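Local coordinates for protein DTDP-4-dehydrorhamnose reductase, rfbD ortholog (Clostridium acetobutylicum, PDB 1VL0) that probably catalyses the NAD(P)H-dependent reduction of dTDP-6-deoxy-L-lyxo-4-hexulose to dTDP-L-rhamnose, a step of dTDP-L-rhamnose biosynthesis, at residues I111-V116 and S135-T140; N169-M174 and V231-L236. All blocks are in the same frame, centred on the assembly; numbering follows the deposited sequence.

Contact 1: residues I111-V116 and S135-T140; sequences ISTDYV and SAYGKT. With NAI (1,4-dihydronicotinamide adenine dinucleotide), chain D.
Y137 meets Y115 in a T-shaped stack: the edge of the Y137 ring is turned toward the face of Y115, with centroids 5.5 Å apart and planes at 76°. Y137 CE2 lies 3.4 Å from T113 OG1, which approaches the ring obliquely. With CG anti to the backbone N (chi1 176°), Y137 reaches out from its helix past both residues to the cofactor, where its OH hydrogen-bonds O2D of the nicotinamide ribose at 2.8 Å. T113 comes from the opposite direction, and its OG1 sits 3.3 Å from NAI C5N, so strand end and tyrosine both border the dihydronicotinamide ring. Behind this first shell, T113 OG1 accepts the N-H of Y115 in a nearly straight bond (170°), an ST turn that fixes the chain where it leaves the strand. G138, lacking a side chain, lets the backbones close in, its CA 3.4 Å from Y115 O. S135 OG caps the helix by accepting from G138 N, and a water bridges it to Y115 O. K141, one turn beyond Y137, hydrogen-bonds both I111 O and NAI. Y137 and K141 form a Tyr-x-x-x-Lys pair, consistent, with T113, with the Ser/Thr-Tyr-Lys site of extended short-chain dehydrogenases, built on a Rossmann fold.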
# COMPACT_ATOMS: atom_id res chain seq x y z
N ILE A 111 -2.50 16.81 5.34
CA ILE A 111 -2.86 17.66 4.26
C ILE A 111 -1.82 17.51 3.14
O ILE A 111 -0.60 17.55 3.39
CB ILE A 111 -2.97 19.16 4.72
CG1 ILE A 111 -3.84 19.31 5.98
CG2 ILE A 111 -3.53 19.98 3.54
CD1 ILE A 111 -5.32 19.08 5.81
N SER A 112 -2.31 17.34 1.92
CA SER A 112 -1.46 17.09 0.79
C SER A 112 -1.85 18.00 -0.40
O SER A 112 -2.54 19.02 -0.23
CB SER A 112 -1.53 15.59 0.39
OG SER A 112 -0.47 15.18 -0.49
N THR A 113 -1.42 17.61 -1.60
CA THR A 113 -1.30 18.52 -2.73
C THR A 113 -1.68 17.91 -4.07
O THR A 113 -1.51 16.73 -4.33
CB THR A 113 0.15 19.11 -2.76
OG1 THR A 113 0.32 20.01 -3.88
CG2 THR A 113 1.20 18.04 -2.96
N ASP A 114 -2.21 18.76 -4.93
CA ASP A 114 -2.38 18.47 -6.37
C ASP A 114 -1.07 18.24 -7.12
O ASP A 114 -1.07 17.68 -8.18
CB ASP A 114 -3.14 19.66 -7.05
CG ASP A 114 -2.35 20.99 -7.01
OD1 ASP A 114 -1.89 21.41 -5.93
OD2 ASP A 114 -2.15 21.70 -8.03
N TYR A 115 0.06 18.63 -6.55
CA TYR A 115 1.36 18.34 -7.18
C TYR A 115 1.75 16.85 -7.15
O TYR A 115 2.80 16.48 -7.66
CB TYR A 115 2.49 19.15 -6.51
CG TYR A 115 2.65 20.57 -7.05
CD1 TYR A 115 1.69 21.52 -6.83
CD2 TYR A 115 3.77 20.94 -7.77
CE1 TYR A 115 1.83 22.80 -7.31
CE2 TYR A 115 3.92 22.20 -8.25
CZ TYR A 115 2.94 23.13 -8.01
OH TYR A 115 3.06 24.42 -8.50
N VAL A 116 0.93 15.99 -6.55
CA VAL A 116 1.16 14.54 -6.69
C VAL A 116 0.84 14.05 -8.09
O VAL A 116 1.22 12.95 -8.45
CB VAL A 116 0.41 13.69 -5.65
CG1 VAL A 116 0.82 14.13 -4.21
CG2 VAL A 116 -1.08 13.76 -5.81
N SER A 135 7.82 17.01 -9.52
CA SER A 135 8.58 17.98 -8.76
C SER A 135 9.07 17.36 -7.45
O SER A 135 8.48 16.37 -6.99
CB SER A 135 7.69 19.19 -8.48
OG SER A 135 6.60 18.88 -7.62
N ALA A 136 10.11 17.93 -6.86
CA ALA A 136 10.53 17.55 -5.46
C ALA A 136 9.42 17.76 -4.44
O ALA A 136 9.20 16.95 -3.53
CB ALA A 136 11.76 18.31 -5.04
N TYR A 137 8.76 18.89 -4.53
CA TYR A 137 7.65 19.15 -3.65
C TYR A 137 6.62 18.04 -3.78
O TYR A 137 6.20 17.45 -2.79
CB TYR A 137 7.02 20.50 -3.99
CG TYR A 137 5.79 20.80 -3.18
CD1 TYR A 137 5.86 20.94 -1.79
CD2 TYR A 137 4.55 20.92 -3.78
CE1 TYR A 137 4.73 21.21 -1.06
CE2 TYR A 137 3.39 21.19 -3.05
CZ TYR A 137 3.47 21.32 -1.72
OH TYR A 137 2.31 21.59 -1.02
N GLY A 138 6.20 17.73 -5.00
CA GLY A 138 5.18 16.70 -5.18
C GLY A 138 5.62 15.31 -4.72
O GLY A 138 4.87 14.54 -4.13
N LYS A 139 6.86 14.98 -5.03
CA LYS A 139 7.40 13.65 -4.72
C LYS A 139 7.49 13.45 -3.22
O LYS A 139 7.11 12.41 -2.71
CB LYS A 139 8.78 13.50 -5.38
CG LYS A 139 9.60 12.29 -4.88
CD LYS A 139 8.90 10.91 -5.11
CE LYS A 139 9.83 9.75 -4.72
NZ LYS A 139 9.27 8.39 -5.08
N THR A 140 7.99 14.45 -2.52
CA THR A 140 8.11 14.39 -1.04
C THR A 140 6.78 14.40 -0.31
O THR A 140 6.62 13.72 0.68
CB THR A 140 8.99 15.54 -0.50
OG1 THR A 140 8.41 16.84 -0.82
CG2 THR A 140 10.40 15.49 -1.14
PA NAI D . 1.86 27.56 5.57
O1A NAI D . 3.14 27.64 4.78
O2A NAI D . 1.06 28.84 5.58
O5B NAI D . 2.25 26.99 7.02
C5B NAI D . 3.02 25.81 7.08
C4B NAI D . 3.66 25.65 8.45
O4B NAI D . 4.71 24.68 8.38
C3B NAI D . 4.34 26.89 9.02
O3B NAI D . 3.64 27.36 10.16
C2B NAI D . 5.75 26.38 9.35
O2B NAI D . 6.40 27.05 10.42
C1B NAI D . 5.43 24.90 9.58
N9A NAI D . 6.55 23.96 9.78
C8A NAI D . 7.68 23.90 9.01
N7A NAI D . 8.48 22.94 9.52
C5A NAI D . 7.92 22.40 10.63
C6A NAI D . 8.35 21.41 11.50
N6A NAI D . 9.52 20.81 11.35
N1A NAI D . 7.54 21.05 12.56
C2A NAI D . 6.31 21.68 12.74
N3A NAI D . 5.89 22.68 11.90
C4A NAI D . 6.68 23.04 10.83
O3 NAI D . 1.02 26.31 5.00
PN NAI D . -0.46 26.35 4.33
O1N NAI D . -1.50 26.28 5.37
O2N NAI D . -0.43 27.32 3.21
O5D NAI D . -0.48 24.83 3.77
C5D NAI D . -1.18 23.84 4.52
C4D NAI D . -1.08 22.52 3.80
O4D NAI D . -1.63 22.60 2.47
C3D NAI D . 0.36 22.03 3.67
O3D NAI D . 0.32 20.70 4.12
C2D NAI D . 0.69 22.13 2.18
O2D NAI D . 1.60 21.17 1.65
C1D NAI D . -0.70 21.98 1.58
N1N NAI D . -0.85 22.62 0.27
C2N NAI D . -0.89 23.99 0.21
C3N NAI D . -1.06 24.58 -1.04
C7N NAI D . -0.76 26.04 -1.23
O7N NAI D . -1.24 26.65 -2.41
N7N NAI D . -0.08 26.72 -0.31
C4N NAI D . -1.19 23.78 -2.19
C5N NAI D . -1.15 22.39 -2.10
C6N NAI D . -0.98 21.84 -0.84
O HOH W 1 4.76 17.52 -9.21

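Contact 2: residues N169-M174 and V231-L236; sequences NFVKTM and VEIFRL
Two helices pack across each other here in the C-terminal part of the reductase, the start of helix 170-180 against the later half of helix 226-237. The short segments' axes come within 10.2 Å at a crossing angle of -63°, a separation filled by side chains. I233 does most of the bridging: its CD1 reaches F170 CD2 at 3.9 Å, approaching the ring obliquely, and also touches V171 CA and M174 CG. The extended outer torsion of I233 (chi2 160°) carries that methyl group outward among the three residues. M174, a selenomethionine, crosses both I233 and F234 at about a right angle. Its CB packs 3.9 Å from F234 CZ, while its SE stands obliquely beside that ring, 5.2 Å from the centroid, as a Met-aromatic contact. The backbone joins in as well, M174 O lying in the ring plane at the F234 edge, 3.2 Å from CE1. Within the first helix, M174 CG rests over one face of F170, toward its rim. N169 caps this helix, its OD1 accepting from K172 N at 3.1 Å. Around the pair, strand 183-187 touches F170, M174 and F234 through L184 and V186, F170 meets the rings of W226 and F229, and helix 279-290 packs on V171 through Y286 and I287.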
# COMPACT_ATOMS: atom_id res chain seq x y z
N ASN A 169 0.14 34.51 0.18
CA ASN A 169 -0.55 33.79 -0.85
C ASN A 169 -0.72 34.65 -2.10
O ASN A 169 -0.33 35.82 -2.14
CB ASN A 169 -1.91 33.29 -0.34
CG ASN A 169 -2.84 34.41 0.00
OD1 ASN A 169 -3.21 35.19 -0.85
ND2 ASN A 169 -3.25 34.50 1.27
N PHE A 170 -1.31 34.07 -3.14
CA PHE A 170 -1.40 34.71 -4.44
C PHE A 170 -2.30 35.91 -4.42
O PHE A 170 -2.09 36.87 -5.17
CB PHE A 170 -1.97 33.70 -5.44
CG PHE A 170 -2.09 34.21 -6.83
CD1 PHE A 170 -0.98 34.33 -7.63
CD2 PHE A 170 -3.32 34.54 -7.36
CE1 PHE A 170 -1.11 34.75 -8.95
CE2 PHE A 170 -3.45 34.98 -8.65
CZ PHE A 170 -2.35 35.09 -9.44
N VAL A 171 -3.31 35.88 -3.55
CA VAL A 171 -4.23 36.99 -3.43
C VAL A 171 -3.49 38.23 -2.93
O VAL A 171 -3.55 39.30 -3.58
CB VAL A 171 -5.46 36.65 -2.54
CG1 VAL A 171 -6.40 37.83 -2.45
CG2 VAL A 171 -6.19 35.45 -3.08
N LYS A 172 -2.81 38.09 -1.80
CA LYS A 172 -2.01 39.18 -1.23
C LYS A 172 -0.92 39.68 -2.18
O LYS A 172 -0.69 40.88 -2.34
CB LYS A 172 -1.43 38.76 0.13
CG LYS A 172 -2.48 38.59 1.21
CD LYS A 172 -1.82 38.38 2.60
CE LYS A 172 -2.83 38.18 3.71
NZ LYS A 172 -2.11 38.07 5.06
N THR A 173 -0.25 38.73 -2.83
CA THR A 173 0.76 39.06 -3.83
C THR A 173 0.22 39.91 -4.98
O THR A 173 0.80 40.95 -5.30
CB THR A 173 1.33 37.75 -4.36
OG1 THR A 173 2.02 37.10 -3.28
CG2 THR A 173 2.39 37.99 -5.43
N MSE A 174 -0.87 39.46 -5.59
CA MSE A 174 -1.51 40.20 -6.64
C MSE A 174 -1.94 41.58 -6.21
O MSE A 174 -1.77 42.51 -6.97
CB MSE A 174 -2.76 39.46 -7.13
CG MSE A 174 -2.48 38.36 -8.09
SE MSE A 174 -1.40 38.89 -9.71
CE MSE A 174 0.22 38.06 -9.15
N VAL A 231 -7.63 38.44 -12.48
CA VAL A 231 -8.66 39.31 -13.01
C VAL A 231 -9.82 39.45 -12.02
O VAL A 231 -10.35 40.55 -11.82
CB VAL A 231 -9.15 38.79 -14.40
CG1 VAL A 231 -10.39 39.54 -14.89
CG2 VAL A 231 -8.05 38.98 -15.40
N GLU A 232 -10.21 38.36 -11.38
CA GLU A 232 -11.29 38.44 -10.40
C GLU A 232 -10.85 39.17 -9.15
O GLU A 232 -11.62 39.94 -8.62
CB GLU A 232 -11.83 37.06 -10.09
CG GLU A 232 -12.97 37.00 -9.06
CD GLU A 232 -14.30 37.52 -9.57
OE1 GLU A 232 -14.41 37.96 -10.74
OE2 GLU A 232 -15.26 37.46 -8.79
N ILE A 233 -9.62 38.94 -8.70
CA ILE A 233 -9.07 39.66 -7.53
C ILE A 233 -9.16 41.19 -7.74
O ILE A 233 -9.60 41.93 -6.84
CB ILE A 233 -7.60 39.27 -7.27
CG1 ILE A 233 -7.50 37.82 -6.71
CG2 ILE A 233 -6.94 40.21 -6.27
CD1 ILE A 233 -6.12 37.17 -6.86
N PHE A 234 -8.72 41.64 -8.91
CA PHE A 234 -8.72 43.08 -9.22
C PHE A 234 -10.14 43.65 -9.47
O PHE A 234 -10.45 44.78 -9.05
CB PHE A 234 -7.76 43.36 -10.39
CG PHE A 234 -6.32 43.03 -10.08
CD1 PHE A 234 -5.74 43.44 -8.88
CD2 PHE A 234 -5.56 42.29 -10.98
CE1 PHE A 234 -4.42 43.13 -8.60
CE2 PHE A 234 -4.22 41.98 -10.72
CZ PHE A 234 -3.64 42.39 -9.52
N ARG A 235 -11.02 42.84 -10.06
CA ARG A 235 -12.43 43.19 -10.12
C ARG A 235 -13.05 43.40 -8.73
O ARG A 235 -13.75 44.40 -8.49
CB ARG A 235 -13.21 42.14 -10.89
CG ARG A 235 -14.62 42.57 -11.24
CD ARG A 235 -15.56 41.46 -11.68
NE ARG A 235 -15.92 40.54 -10.59
CZ ARG A 235 -16.89 40.74 -9.70
NH1 ARG A 235 -17.64 41.81 -9.73
NH2 ARG A 235 -17.10 39.86 -8.74
N LEU A 236 -12.75 42.52 -7.81
CA LEU A 236 -13.30 42.60 -6.46
C LEU A 236 -12.72 43.75 -5.63
O LEU A 236 -13.43 44.36 -4.81
CB LEU A 236 -13.07 41.28 -5.73
CG LEU A 236 -13.97 40.10 -6.11
CD1 LEU A 236 -13.40 38.81 -5.52
CD2 LEU A 236 -15.40 40.28 -5.66

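In the fold
Read from the N terminus, the chain first lays down the parallel strands and helices that bind the dinucleotide. Contact 1 then closes a loop on the way from strand 107-113 to helix 136-151; the 18 residues between its segments hold neither helix nor strand. Strand 155-164 follows, pairing in parallel with 107-113, and the chain enters helix 170-180. Contact 2 closes a longer excursion of 56 residues, including strands 183-187 and 191-196 and helix 197-210, before the chain returns in helix 226-237. The contacts follow in series, neither nested nor crossed, with centres about 24 Å apart and no touch. Contact 1 ties the end of a central strand to the start of helix 136-151 beside the cofactor; contact 2 joins two helices, with F170's side chain about 8 Å from NAI.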